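Local coordinates for malonyl CoA-acyl carrier protein transacylase (Clostridium perfringens, PDB 3PTW) that probably transfers the malonyl group from coenzyme A to the acyl carrier protein, the step that supplies malonyl units for fatty acid synthesis, at residues S37-I42 / D108-V113; M202-A207 / Q248-V253; M137-V142 / G164-S169; S96-S101 / N220-I225. One frame throughout, in Å; residues are numbered along the deposited sequence.

Contact 1. Residues S37-I42 / D108-V113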
loop_
_atom_site.group_PDB
_atom_site.type_symbol
_atom_site.label_atom_id
_atom_site.label_comp_id
_atom_site.label_asym_id
_atom_site.label_seq_id
_atom_site.Cartn_x
_atom_site.Cartn_y
_atom_site.Cartn_z
ATOM N N SER A 37 -10.008 15.390 9.425
ATOM C CA SER A 37 -10.793 16.523 8.963
ATOM C C SER A 37 -10.153 17.846 9.361
ATOM O O SER A 37 -9.989 18.721 8.515
ATOM C CB SER A 37 -12.221 16.439 9.491
ATOM O OG SER A 37 -12.875 15.351 8.887
ATOM N N GLU A 38 -9.789 17.983 10.638
ATOM C CA GLU A 38 -9.121 19.197 11.118
ATOM C C GLU A 38 -7.833 19.464 10.348
ATOM O O GLU A 38 -7.590 20.584 9.926
ATOM C CB GLU A 38 -8.832 19.134 12.624
ATOM C CG GLU A 38 -10.035 19.423 13.523
ATOM C CD GLU A 38 -10.601 20.842 13.370
ATOM O OE1 GLU A 38 -11.675 21.107 13.954
ATOM O OE2 GLU A 38 -9.989 21.689 12.677
ATOM N N ALA A 39 -7.026 18.427 10.140
ATOM C CA ALA A 39 -5.746 18.599 9.470
ATOM C C ALA A 39 -5.903 18.996 7.993
ATOM O O ALA A 39 -5.150 19.832 7.498
ATOM C CB ALA A 39 -4.885 17.344 9.612
ATOM N N LEU A 40 -6.890 18.408 7.315
ATOM C CA LEU A 40 -7.081 18.569 5.871
ATOM C C LEU A 40 -8.006 19.725 5.514
ATOM O O LEU A 40 -7.969 20.225 4.396
ATOM C CB LEU A 40 -7.630 17.275 5.258
ATOM C CG LEU A 40 -6.714 16.279 4.535
ATOM C CD1 LEU A 40 -5.271 16.457 4.916
ATOM C CD2 LEU A 40 -7.152 14.835 4.777
ATOM N N GLY A 41 -8.847 20.130 6.461
ATOM C CA GLY A 41 -9.838 21.180 6.219
ATOM C C GLY A 41 -10.930 20.692 5.287
ATOM O O GLY A 41 -11.521 21.474 4.551
ATOM N N ILE A 42 -11.169 19.382 5.289
ATOM C CA ILE A 42 -12.258 18.794 4.501
ATOM C C ILE A 42 -13.021 17.792 5.360
ATOM O O ILE A 42 -12.478 17.253 6.322
ATOM C CB ILE A 42 -11.772 18.114 3.188
ATOM C CG1 ILE A 42 -10.610 18.874 2.546
ATOM C CG2 ILE A 42 -12.913 18.023 2.168
ATOM C CD1 ILE A 42 -9.944 18.110 1.403
ATOM N N ASP A 108 0.493 14.954 9.727
ATOM C CA ASP A 108 1.457 15.163 8.654
ATOM C C ASP A 108 1.319 14.070 7.609
ATOM O O ASP A 108 1.427 14.327 6.408
ATOM C CB ASP A 108 2.883 15.208 9.207
ATOM C CG ASP A 108 3.105 16.371 10.153
ATOM O OD1 ASP A 108 2.307 17.337 10.134
ATOM O OD2 ASP A 108 4.080 16.323 10.921
ATOM N N GLY A 109 1.055 12.854 8.075
ATOM C CA GLY A 109 0.784 11.729 7.190
ATOM C C GLY A 109 -0.343 12.038 6.229
ATOM O O GLY A 109 -0.148 12.011 5.012
ATOM N N VAL A 110 -1.519 12.366 6.757
ATOM C CA VAL A 110 -2.662 12.595 5.874
ATOM C C VAL A 110 -2.448 13.741 4.904
ATOM O O VAL A 110 -2.702 13.570 3.719
ATOM C CB VAL A 110 -4.023 12.717 6.599
ATOM C CG1 VAL A 110 -4.551 11.349 6.933
ATOM C CG2 VAL A 110 -3.945 13.613 7.837
ATOM N N LYS A 111 -1.942 14.880 5.395
ATOM C CA LYS A 111 -1.640 16.022 4.534
ATOM C C LYS A 111 -0.656 15.652 3.425
ATOM O O LYS A 111 -0.845 16.043 2.276
ATOM C CB LYS A 111 -1.137 17.253 5.324
ATOM C CG LYS A 111 -2.193 17.926 6.213
ATOM C CD LYS A 111 -2.009 19.454 6.375
ATOM C CE LYS A 111 -0.921 19.837 7.370
ATOM N NZ LYS A 111 -0.696 18.759 8.384
ATOM N N LEU A 112 0.380 14.893 3.772
ATOM C CA LEU A 112 1.421 14.526 2.817
ATOM C C LEU A 112 0.912 13.642 1.669
ATOM O O LEU A 112 1.228 13.891 0.494
ATOM C CB LEU A 112 2.583 13.829 3.536
ATOM C CG LEU A 112 3.823 13.509 2.704
ATOM C CD1 LEU A 112 4.462 14.784 2.163
ATOM C CD2 LEU A 112 4.822 12.719 3.539
ATOM N N VAL A 113 0.123 12.620 1.996
ATOM C CA VAL A 113 -0.317 11.676 0.964
ATOM C C VAL A 113 -1.348 12.270 -0.004
ATOM O O VAL A 113 -1.472 11.809 -1.143
ATOM C CB VAL A 113 -0.801 10.320 1.528
ATOM C CG1 VAL A 113 0.360 9.581 2.249
ATOM C CG2 VAL A 113 -2.040 10.497 2.414
#
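Lys111 NZ is held, if loosely, by two groups of its own helix: it makes a weak hydrogen bond to the carbonyl oxygen of Glu107 and a long salt bridge, 3.8 Å, to OD1 of Asp108. Both partners lie back along helix 106-122, and the lysine chain reaches them by bending at chi2, chi3 and chi4 (chi3 -78°) instead of stretching outward. In this bent form its methylenes lie against the end of helix 27-40. Lys111 CD lies 3.4 Å from Ala39 O, and CG is 3.6 Å from Leu40 CD1, the leucine and lysine chains running past one another in opposite directions. The other methyl of Leu40, CD2, meets Val110 CB at 4.2 Å. Val110 CG2 reaches Ala39 CB at 4.2 Å. Ala39 turns its methyl toward helix 106-122, a small group that suits the close approach there; the nearest CA atoms, those of Leu40 and Lys111, are 6.2 Å apart. Just beyond, the chain leaves the helix at Gly41, whose positive phi suits glycine. Helix 59-79 covers two of the touching residues, Pro64 lying on Leu40, and Ile67 and Thr68 on Val110. Attraction between the two segments is therefore chiefly van der Waals in kind: lysine contributes its aliphatic stem, while its ammonium group is engaged within its own helix.

Contact 2. Residues M202-A207 / Q248-V253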
loop_
_atom_site.group_PDB
_atom_site.type_symbol
_atom_site.label_atom_id
_atom_site.label_comp_id
_atom_site.label_asym_id
_atom_site.label_seq_id
_atom_site.Cartn_x
_atom_site.Cartn_y
_atom_site.Cartn_z
ATOM N N MET A 202 8.690 7.347 -15.391
ATOM C CA MET A 202 7.833 8.430 -15.889
ATOM C C MET A 202 7.263 9.285 -14.772
ATOM O O MET A 202 6.792 10.392 -15.022
ATOM C CB MET A 202 6.694 7.881 -16.753
ATOM C CG MET A 202 7.161 7.283 -18.067
ATOM S SD MET A 202 5.831 6.426 -18.915
ATOM C CE MET A 202 4.966 7.819 -19.662
ATOM N N LEU A 203 7.289 8.768 -13.543
ATOM C CA LEU A 203 6.822 9.537 -12.398
ATOM C C LEU A 203 7.928 10.335 -11.739
ATOM O O LEU A 203 7.772 10.805 -10.620
ATOM C CB LEU A 203 6.104 8.647 -11.374
ATOM C CG LEU A 203 4.588 8.842 -11.334
ATOM C CD1 LEU A 203 3.950 8.448 -12.662
ATOM C CD2 LEU A 203 3.960 8.064 -10.171
ATOM N N GLN A 204 9.051 10.482 -12.436
ATOM C CA GLN A 204 10.163 11.310 -11.966
ATOM C C GLN A 204 9.690 12.699 -11.492
ATOM O O GLN A 204 10.146 13.157 -10.452
ATOM C CB GLN A 204 11.254 11.414 -13.051
ATOM C CG GLN A 204 12.461 12.297 -12.710
ATOM C CD GLN A 204 13.260 11.792 -11.507
ATOM O OE1 GLN A 204 13.348 10.584 -11.254
ATOM N NE2 GLN A 204 13.843 12.722 -10.760
ATOM N N PRO A 205 8.763 13.361 -12.228
ATOM C CA PRO A 205 8.329 14.701 -11.779
ATOM C C PRO A 205 7.540 14.694 -10.468
ATOM O O PRO A 205 7.623 15.656 -9.696
ATOM C CB PRO A 205 7.444 15.193 -12.932
ATOM C CG PRO A 205 7.875 14.374 -14.126
ATOM C CD PRO A 205 8.170 13.029 -13.540
ATOM N N ALA A 206 6.789 13.627 -10.213
ATOM C CA ALA A 206 6.133 13.446 -8.913
ATOM C C ALA A 206 7.112 13.152 -7.772
ATOM O O ALA A 206 6.856 13.541 -6.636
ATOM C CB ALA A 206 5.087 12.356 -8.992
ATOM N N ALA A 207 8.196 12.433 -8.055
ATOM C CA ALA A 207 9.194 12.138 -7.028
ATOM C C ALA A 207 9.851 13.430 -6.543
ATOM O O ALA A 207 9.964 13.653 -5.342
ATOM C CB ALA A 207 10.253 11.139 -7.532
ATOM N N GLN A 248 10.079 5.462 -4.099
ATOM C CA GLN A 248 8.930 4.545 -4.095
ATOM C C GLN A 248 7.927 4.768 -5.233
ATOM O O GLN A 248 7.433 3.793 -5.831
ATOM C CB GLN A 248 8.206 4.584 -2.732
ATOM C CG GLN A 248 7.202 3.447 -2.530
ATOM C CD GLN A 248 6.115 3.778 -1.520
ATOM O OE1 GLN A 248 5.603 4.910 -1.480
ATOM N NE2 GLN A 248 5.742 2.792 -0.715
ATOM N N VAL A 249 7.604 6.033 -5.519
ATOM C CA VAL A 249 6.607 6.341 -6.553
ATOM C C VAL A 249 7.132 6.061 -7.976
ATOM O O VAL A 249 6.358 5.875 -8.908
ATOM C CB VAL A 249 6.057 7.799 -6.440
ATOM C CG1 VAL A 249 5.631 8.106 -5.000
ATOM C CG2 VAL A 249 7.086 8.826 -6.932
ATOM N N LYS A 250 8.440 5.995 -8.134
ATOM C CA LYS A 250 9.019 5.862 -9.481
ATOM C C LYS A 250 9.801 4.557 -9.716
ATOM O O LYS A 250 10.322 4.357 -10.810
ATOM C CB LYS A 250 9.893 7.069 -9.799
ATOM C CG LYS A 250 11.051 7.255 -8.831
ATOM C CD LYS A 250 12.214 7.910 -9.520
ATOM C CE LYS A 250 13.120 8.587 -8.525
ATOM N NZ LYS A 250 14.311 9.099 -9.229
ATOM N N LYS A 251 9.850 3.695 -8.687
ATOM C CA LYS A 251 10.564 2.408 -8.690
ATOM C C LYS A 251 9.611 1.238 -8.380
ATOM O O LYS A 251 8.528 1.455 -7.852
ATOM C CB LYS A 251 11.695 2.415 -7.645
ATOM C CG LYS A 251 12.908 3.285 -7.983
ATOM C CD LYS A 251 13.429 2.917 -9.337
ATOM C CE LYS A 251 14.585 3.789 -9.816
ATOM N NZ LYS A 251 15.018 3.162 -11.100
ATOM N N PRO A 252 10.035 -0.010 -8.669
ATOM C CA PRO A 252 9.231 -1.186 -8.397
ATOM C C PRO A 252 8.839 -1.330 -6.920
ATOM O O PRO A 252 9.659 -1.085 -6.033
ATOM C CB PRO A 252 10.177 -2.344 -8.789
ATOM C CG PRO A 252 11.028 -1.766 -9.848
ATOM C CD PRO A 252 11.281 -0.363 -9.380
ATOM N N VAL A 253 7.596 -1.739 -6.683
ATOM C CA VAL A 253 7.136 -2.145 -5.348
ATOM C C VAL A 253 7.475 -3.619 -5.128
ATOM O O VAL A 253 6.805 -4.515 -5.654
ATOM C CB VAL A 253 5.629 -1.892 -5.162
ATOM C CG1 VAL A 253 5.158 -2.319 -3.766
ATOM C CG2 VAL A 253 5.324 -0.421 -5.389
#
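The start of helix 204-214, with Leu203 at its N-cap, packs on the loop that joins helix 241-248 to helix 255-264 in this acyl transferase domain. The tight part is buried and built of hydrocarbon side chains laid on backbone and on one another. Leu203 CD2 rests 3.5 Å from the carbonyl oxygen of Val249 and 4.3 Å from Val249 CB. One turn further on, Ala207 offers only a methyl, which allows Val249 CG2 to come within 3.9 Å of Ala207 CA; a branched valine fills this place with little conformational freedom to lose. Arg116 and Met120 of helix 106-122 cover Val249 as well. Next to it, Gln248 bonds through its backbone O to His199 ND1 and through side-chain NE2 to Ser91 O, so the loop adjoins the presumed active site. Toward the partly exposed side the contact becomes polar and more open. Lys250 leaves its backbone with CG between N and the carbonyl carbon (chi1 60°) and then extends, passing Ala207 CB with CE at 4.0 Å. Gln204, bent at chi2, runs alongside in the same direction, while its NE2 binds Glu208. Lys250 NZ donates to Gln204 OE1 at 2.7 Å, lying in the amide plane on a lone pair, with a C=O...N angle of 136°.

Contact 3. Residues M137-V142 / G164-S169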
loop_
_atom_site.group_PDB
_atom_site.type_symbol
_atom_site.label_atom_id
_atom_site.label_comp_id
_atom_site.label_asym_id
_atom_site.label_seq_id
_atom_site.Cartn_x
_atom_site.Cartn_y
_atom_site.Cartn_z
ATOM N N MET A 137 4.277 -15.468 -14.907
ATOM C CA MET A 137 5.622 -15.198 -15.371
ATOM C C MET A 137 6.486 -14.923 -14.156
ATOM O O MET A 137 6.066 -14.207 -13.246
ATOM C CB MET A 137 5.662 -13.958 -16.268
ATOM C CG MET A 137 4.609 -13.873 -17.361
ATOM S SD MET A 137 5.273 -14.165 -18.996
ATOM C CE MET A 137 6.542 -12.916 -19.101
ATOM N N THR A 138 7.704 -15.460 -14.159
ATOM C CA THR A 138 8.696 -15.121 -13.137
ATOM C C THR A 138 9.233 -13.721 -13.431
ATOM O O THR A 138 9.071 -13.218 -14.556
ATOM C CB THR A 138 9.864 -16.133 -13.110
ATOM O OG1 THR A 138 10.535 -16.129 -14.381
ATOM C CG2 THR A 138 9.354 -17.559 -12.787
ATOM N N PRO A 139 9.865 -13.074 -12.426
ATOM C CA PRO A 139 10.510 -11.784 -12.688
ATOM C C PRO A 139 11.488 -11.854 -13.861
ATOM O O PRO A 139 11.544 -10.933 -14.678
ATOM C CB PRO A 139 11.272 -11.507 -11.387
ATOM C CG PRO A 139 10.477 -12.230 -10.333
ATOM C CD PRO A 139 9.933 -13.454 -10.995
ATOM N N GLU A 140 12.257 -12.941 -13.933
ATOM C CA GLU A 140 13.273 -13.099 -14.978
ATOM C C GLU A 140 12.663 -13.079 -16.372
ATOM O O GLU A 140 13.218 -12.466 -17.282
ATOM C CB GLU A 140 14.094 -14.388 -14.783
ATOM C CG GLU A 140 15.035 -14.351 -13.585
ATOM C CD GLU A 140 14.324 -14.573 -12.258
ATOM O OE1 GLU A 140 13.158 -15.006 -12.258
ATOM O OE2 GLU A 140 14.938 -14.331 -11.202
ATOM N N GLN A 141 11.525 -13.755 -16.526
ATOM C CA GLN A 141 10.787 -13.746 -17.782
ATOM C C GLN A 141 10.324 -12.345 -18.122
ATOM O O GLN A 141 10.438 -11.908 -19.264
ATOM C CB GLN A 141 9.588 -14.690 -17.723
ATOM C CG GLN A 141 9.928 -16.163 -17.994
ATOM C CD GLN A 141 8.715 -17.077 -17.812
ATOM O OE1 GLN A 141 7.986 -16.975 -16.832
ATOM N NE2 GLN A 141 8.491 -17.948 -18.768
ATOM N N VAL A 142 9.799 -11.644 -17.123
ATOM C CA VAL A 142 9.348 -10.281 -17.327
ATOM C C VAL A 142 10.516 -9.374 -17.733
ATOM O O VAL A 142 10.331 -8.446 -18.531
ATOM C CB VAL A 142 8.529 -9.759 -16.121
ATOM C CG1 VAL A 142 8.181 -8.306 -16.305
ATOM C CG2 VAL A 142 7.237 -10.539 -16.016
ATOM N N GLY A 164 3.833 -15.397 -9.891
ATOM C CA GLY A 164 2.861 -15.248 -10.983
ATOM C C GLY A 164 1.962 -14.006 -10.947
ATOM O O GLY A 164 0.988 -13.913 -11.710
ATOM N N GLN A 165 2.274 -13.043 -10.083
ATOM C CA GLN A 165 1.528 -11.765 -10.073
ATOM C C GLN A 165 2.439 -10.536 -10.035
ATOM O O GLN A 165 2.919 -10.110 -8.974
ATOM C CB GLN A 165 0.462 -11.747 -8.977
ATOM C CG GLN A 165 -0.793 -12.523 -9.374
ATOM C CD GLN A 165 -1.941 -12.310 -8.422
ATOM O OE1 GLN A 165 -2.989 -11.777 -8.803
ATOM N NE2 GLN A 165 -1.757 -12.713 -7.171
ATOM N N ILE A 166 2.689 -10.001 -11.232
ATOM C CA ILE A 166 3.560 -8.851 -11.444
ATOM C C ILE A 166 2.732 -7.730 -12.080
ATOM O O ILE A 166 1.715 -8.007 -12.709
ATOM C CB ILE A 166 4.756 -9.242 -12.331
ATOM C CG1 ILE A 166 5.695 -10.171 -11.539
ATOM C CG2 ILE A 166 5.521 -8.004 -12.858
ATOM C CD1 ILE A 166 6.697 -10.910 -12.377
ATOM N N VAL A 167 3.131 -6.476 -11.869
ATOM C CA VAL A 167 2.577 -5.377 -12.662
ATOM C C VAL A 167 3.703 -4.639 -13.372
ATOM O O VAL A 167 4.740 -4.349 -12.780
ATOM C CB VAL A 167 1.710 -4.395 -11.824
ATOM C CG1 VAL A 167 1.058 -3.340 -12.725
ATOM C CG2 VAL A 167 0.630 -5.148 -10.988
ATOM N N ILE A 168 3.513 -4.357 -14.656
ATOM C CA ILE A 168 4.454 -3.492 -15.372
ATOM C C ILE A 168 3.791 -2.178 -15.760
ATOM O O ILE A 168 2.580 -2.123 -15.974
ATOM C CB ILE A 168 5.041 -4.189 -16.620
ATOM C CG1 ILE A 168 3.941 -4.584 -17.629
ATOM C CG2 ILE A 168 5.889 -5.387 -16.190
ATOM C CD1 ILE A 168 4.477 -5.147 -18.986
ATOM N N SER A 169 4.577 -1.112 -15.863
ATOM C CA SER A 169 4.009 0.185 -16.255
ATOM C C SER A 169 4.942 0.946 -17.186
ATOM O O SER A 169 6.118 0.584 -17.354
ATOM C CB SER A 169 3.638 1.027 -15.021
ATOM O OG SER A 169 4.797 1.535 -14.406
HETATM O O HOH W 1 5.887 -14.290 -10.705
#
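A small subdomain with a four-stranded antiparallel sheet, the ferredoxin-like insert of malonyl transacylases, is the setting in which the first turn of helix 139-149 lies over strand 165-169. Ile166 is central to the packing. Its CG1 stands beside the backbone N (chi1 -70°) and carries CD1 out under the helix start, where CD1 lies 3.5 Å from Met137 O and 3.8 Å from Pro139 N. The same methyl meets Val142 CG2 at 3.7 Å, the two side chains passing in opposite directions. The second valine branch, CG1, touches Ile168 CG2, also at 3.7 Å, so that one beta-branched residue spans two inward-facing isoleucines of the strand. Val134 of the neighbouring strand 129-135 lies against Val142 too. The helix turn that carries Val142 is ordered by a capping box: Thr138 N donates to Gln141 OE1 at 3.1 Å, in the amide plane on a lone pair, and Gln141 N returns a weak bond to Thr138 OG1. Proline fits the first helical position, where no N-H is needed for an intrahelical bond. At the edge of the packing, a water links Met137 O with Gly164 N, though the refined distances are short and their exact values doubtful. Gly164 sits in the turn between strands 155-162 and 165-169 with positive phi, which suits glycine. The chemistry divides for the most part: the helix start is capped by its own residues, whereas helix and strand hold together through branched hydrocarbon.

Contact 4. Residues S96-S101 / N220-I225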
loop_
_atom_site.group_PDB
_atom_site.type_symbol
_atom_site.label_atom_id
_atom_site.label_comp_id
_atom_site.label_asym_id
_atom_site.label_seq_id
_atom_site.Cartn_x
_atom_site.Cartn_y
_atom_site.Cartn_z
ATOM N N SER A 96 1.091 4.287 6.237
ATOM C CA SER A 96 0.431 3.864 7.477
ATOM C C SER A 96 1.425 3.132 8.380
ATOM O O SER A 96 1.343 3.222 9.594
ATOM C CB SER A 96 -0.756 2.922 7.202
ATOM O OG SER A 96 -1.692 3.455 6.271
ATOM N N ALA A 97 2.323 2.361 7.777
ATOM C CA ALA A 97 3.341 1.656 8.554
ATOM C C ALA A 97 4.288 2.668 9.229
ATOM O O ALA A 97 4.550 2.560 10.429
ATOM C CB ALA A 97 4.093 0.667 7.682
ATOM N N LEU A 98 4.742 3.683 8.484
ATOM C CA LEU A 98 5.656 4.686 9.055
ATOM C C LEU A 98 5.023 5.537 10.156
ATOM O O LEU A 98 5.715 5.904 11.093
ATOM C CB LEU A 98 6.271 5.593 7.988
ATOM C CG LEU A 98 7.238 4.960 6.992
ATOM C CD1 LEU A 98 7.477 5.909 5.803
ATOM C CD2 LEU A 98 8.540 4.567 7.650
ATOM N N ILE A 99 3.728 5.849 10.027
ATOM C CA ILE A 99 2.963 6.498 11.088
ATOM C C ILE A 99 2.853 5.579 12.299
ATOM O O ILE A 99 3.062 6.008 13.426
ATOM C CB ILE A 99 1.525 6.916 10.630
ATOM C CG1 ILE A 99 1.582 8.045 9.592
ATOM C CG2 ILE A 99 0.640 7.305 11.854
ATOM C CD1 ILE A 99 0.277 8.233 8.759
ATOM N N HIS A 100 2.534 4.310 12.064
ATOM C CA HIS A 100 2.438 3.324 13.154
ATOM C C HIS A 100 3.767 3.286 13.912
ATOM O O HIS A 100 3.780 3.236 15.144
ATOM C CB HIS A 100 2.006 1.956 12.585
ATOM C CG HIS A 100 2.202 0.797 13.513
ATOM N ND1 HIS A 100 1.694 0.765 14.793
ATOM C CD2 HIS A 100 2.833 -0.387 13.329
ATOM C CE1 HIS A 100 2.025 -0.378 15.367
ATOM N NE2 HIS A 100 2.700 -1.104 14.491
ATOM N N SER A 101 4.877 3.389 13.169
ATOM C CA SER A 101 6.214 3.381 13.761
ATOM C C SER A 101 6.554 4.657 14.533
ATOM O O SER A 101 7.543 4.685 15.240
ATOM C CB SER A 101 7.294 3.146 12.693
ATOM O OG SER A 101 7.701 4.361 12.072
ATOM N N ASN A 220 10.755 11.498 12.361
ATOM C CA ASN A 220 11.367 10.943 13.558
ATOM C C ASN A 220 11.975 9.564 13.320
ATOM O O ASN A 220 11.754 8.936 12.274
ATOM C CB ASN A 220 10.327 10.831 14.673
ATOM C CG ASN A 220 9.613 12.138 14.940
ATOM O OD1 ASN A 220 10.217 13.094 15.420
ATOM N ND2 ASN A 220 8.316 12.185 14.627
ATOM N N LYS A 221 12.735 9.105 14.313
ATOM C CA LYS A 221 13.236 7.744 14.369
ATOM C C LYS A 221 12.060 6.739 14.332
ATOM O O LYS A 221 10.994 6.986 14.905
ATOM C CB LYS A 221 14.070 7.592 15.648
ATOM C CG LYS A 221 14.461 6.181 16.041
ATOM C CD LYS A 221 14.841 6.120 17.522
ATOM C CE LYS A 221 15.194 4.703 17.944
ATOM N NZ LYS A 221 13.997 3.817 17.987
ATOM N N LEU A 222 12.256 5.620 13.638
ATOM C CA LEU A 222 11.248 4.553 13.595
ATOM C C LEU A 222 11.271 3.727 14.862
ATOM O O LEU A 222 12.341 3.397 15.384
ATOM C CB LEU A 222 11.465 3.585 12.427
ATOM C CG LEU A 222 11.993 3.949 11.038
ATOM C CD1 LEU A 222 11.225 3.146 10.002
ATOM C CD2 LEU A 222 11.901 5.426 10.744
ATOM N N ASN A 223 10.086 3.404 15.352
ATOM C CA ASN A 223 9.929 2.310 16.293
ATOM C C ASN A 223 9.622 1.045 15.526
ATOM O O ASN A 223 8.879 1.084 14.543
ATOM C CB ASN A 223 8.777 2.586 17.231
ATOM C CG ASN A 223 9.181 3.419 18.381
ATOM O OD1 ASN A 223 9.676 2.907 19.394
ATOM N ND2 ASN A 223 8.984 4.722 18.252
ATOM N N GLY A 224 10.175 -0.072 15.978
ATOM C CA GLY A 224 9.963 -1.346 15.313
ATOM C C GLY A 224 10.486 -1.388 13.892
ATOM O O GLY A 224 11.396 -0.634 13.509
ATOM N N ILE A 225 9.918 -2.289 13.108
ATOM C CA ILE A 225 10.458 -2.612 11.794
ATOM C C ILE A 225 9.409 -2.290 10.756
ATOM O O ILE A 225 8.256 -2.712 10.876
ATOM C CB ILE A 225 10.872 -4.098 11.699
ATOM C CG1 ILE A 225 12.066 -4.378 12.619
ATOM C CG2 ILE A 225 11.216 -4.487 10.253
ATOM C CD1 ILE A 225 12.336 -5.870 12.859
#
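Ser101 O accepts two hydrogen bonds from one residue, Asn223. The backbone N of Asn223 comes to 2.8 Å with an N-H...O angle of 156°, and the side-chain ND2 adds a weak bond at 3.3 Å. Asparagine suits the place because its short side chain, with CG beside its own backbone N (chi1 -85°), can bring the amide round to the oxygen already bound by the main chain. The serine hydroxyl works close to home in the sequence. Placed between the backbone N and carbonyl carbon, OG turns back to donate to Leu98 O at 2.7 Å and accepts from Ala103 N, tying the last turn to the residues that follow. On the far segment Lys221 NZ donates to Leu222 O at 3.1 Å, another short-range tie. Outside these bonds lies the packing. Leu222 CB comes within 3.9 Å of Ser101 OG, and Leu222 CD1 meets Leu98 CD2 at 3.8 Å. Tyr235 touches both leucines, which extends the apolar patch, and Ala103 lies on Leu222. Beyond Asn223, Gly224 turns with positive phi into Ile225, which pairs with His85 and Ser87. The arrangement thus joins the C-terminal part of the helix that leads out of a probable nucleophile elbow to the lead-in of strand 225-228, parallel neighbour of strand 86-89 in the alpha/beta core of the acyl transferase fold.

How the contacts relate
Contacts 1 and 4 adjoin: helices 93-100 and 106-122 follow each other in the chain, and Gly109 CA of contact 1 lies 3.9 Å from Ile99 CD1 of contact 4, their centres being about 18 Å apart. Helix 106-122 also reaches contact 2, although nearest atoms of contacts 1 and 2 stay about 8 Å apart. Contact 2 lies beside the presumed active site, where Ser91 belongs to a probable nucleophile elbow; helix 93-100 of contact 4 begins at the last glycine of that elbow. Contact 3 belongs to the smaller sheet, about 6 Å from contact 2 at nearest atoms and about 35 Å from contact 1 between centres, across the middle of the chain.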